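Local atomic coordinates of uncharacterized protein YjgB (Bacillus subtilis, PDB entry 4YGT), a protein that is of unknown function but is probably a secreted lipoprotein, the first member of the DUF4309 family, in the PepSY clan, to have its structure determined. Residues 102-105 with 106-109. Residues are numbered along the deposited sequence; the frame is centred on the assembly and turned at random.
Sequences LNLG and GVTP
L104 and V107 meet because each sets a side-chain carbon anti to its own carbonyl carbon: CG of L104 lies beside its backbone N (chi1 -65°), and in V107 the trans setting of CG1 (chi1 177°) leaves CG2 beside the backbone N, on the side of L104. The touching methyls are L104 CD2 and V107 CG2, 4.1 Å apart, the two side chains crossing at a slant. The same CG2 methyl packs over the turn itself, 3.5 Å from N103 O and 3.8 Å from L104 CA. The backbone between the two side chains winds through a short 3-10 turn. N103 O accepts the N-H of G106 at 2.9 Å, and L104 O accepts that of V107 at 3.1 Å with an N-H...O angle of 155°. Both are i to i+3 bonds, and in both the donor sits above the carbonyl plane, steeply so at L104 O. N103 stands at the start of the turn and folds its amide back, OD1 taking the N-H of L104 in a short but bent bond of 2.8 Å, with L104 N off to the flank of the OD1 carbonyl, while ND2 bonds to T96 OG1 just past strand 88-95. Two residues beyond the turn's last glycine, T108 is the N-cap of helix 109-116, its OG1 hydrogen-bonded to V111 N and to E110 OE2. The loop joins strand 88-95 to helix 109-116, with L104 and V107 buried. Division of labour is consistent with the chemistry: the N-H groups of L104, G106 and V107 each have a partner within the turn, while L104 turns its hydrocarbon to Y93, A152 and V155 of the sheet, and V107 reaches both A152 and L19 and V20 of helix 14-27.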
loop_
_atom_site.group_PDB
_atom_site.type_symbol
_atom_site.label_atom_id
_atom_site.label_comp_id
_atom_site.label_asym_id
_atom_site.label_seq_id
_atom_site.Cartn_x
_atom_site.Cartn_y
_atom_site.Cartn_z
ATOM N N LEU A 102 -6.120 6.645 13.071
ATOM C CA LEU A 102 -5.750 5.298 13.511
ATOM C C LEU A 102 -4.934 4.533 12.459
ATOM O O LEU A 102 -4.371 3.487 12.786
ATOM C CB LEU A 102 -6.988 4.472 13.904
ATOM C CG LEU A 102 -7.915 5.046 14.969
ATOM C CD1 LEU A 102 -9.100 4.149 15.165
ATOM C CD2 LEU A 102 -7.200 5.254 16.300
ATOM N N ASN A 103 -4.848 5.042 11.213
ATOM C CA ASN A 103 -4.034 4.395 10.183
ATOM C C ASN A 103 -3.204 5.443 9.435
ATOM O O ASN A 103 -2.451 6.128 10.101
ATOM C CB ASN A 103 -4.837 3.459 9.259
ATOM C CG ASN A 103 -6.017 4.084 8.600
ATOM O OD1 ASN A 103 -5.891 4.723 7.556
ATOM N ND2 ASN A 103 -7.182 3.924 9.208
ATOM N N LEU A 104 -3.288 5.560 8.091
ATOM C CA LEU A 104 -2.446 6.456 7.271
ATOM C C LEU A 104 -2.489 7.929 7.669
ATOM O O LEU A 104 -1.509 8.639 7.420
ATOM C CB LEU A 104 -2.748 6.330 5.768
ATOM C CG LEU A 104 -2.434 4.966 5.125
ATOM C CD1 LEU A 104 -2.408 5.071 3.625
ATOM C CD2 LEU A 104 -1.098 4.427 5.592
ATOM N N GLY A 105 -3.580 8.364 8.306
ATOM C CA GLY A 105 -3.733 9.728 8.801
ATOM C C GLY A 105 -2.722 10.052 9.885
ATOM O O GLY A 105 -2.337 11.212 10.055
ATOM N N GLY A 106 -2.282 9.007 10.591
ATOM C CA GLY A 106 -1.282 9.075 11.648
ATOM C C GLY A 106 0.106 8.648 11.212
ATOM O O GLY A 106 1.029 8.636 12.027
ATOM N N VAL A 107 0.266 8.303 9.922
ATOM C CA VAL A 107 1.547 7.856 9.366
ATOM C C VAL A 107 2.256 9.067 8.781
ATOM O O VAL A 107 1.930 9.537 7.687
ATOM C CB VAL A 107 1.414 6.677 8.360
ATOM C CG1 VAL A 107 2.764 6.297 7.757
ATOM C CG2 VAL A 107 0.772 5.467 9.031
ATOM N N THR A 108 3.224 9.571 9.548
ATOM C CA THR A 108 4.042 10.748 9.243
ATOM C C THR A 108 5.481 10.331 8.899
ATOM O O THR A 108 5.893 9.250 9.327
ATOM C CB THR A 108 4.025 11.716 10.442
ATOM O OG1 THR A 108 4.489 11.030 11.601
ATOM C CG2 THR A 108 2.649 12.310 10.716
ATOM N N PRO A 109 6.287 11.169 8.185
ATOM C CA PRO A 109 7.685 10.782 7.894
ATOM C C PRO A 109 8.545 10.587 9.151
ATOM O O PRO A 109 9.615 9.971 9.069
ATOM C CB PRO A 109 8.212 11.966 7.071
ATOM C CG PRO A 109 6.987 12.591 6.481
ATOM C CD PRO A 109 5.974 12.479 7.578
#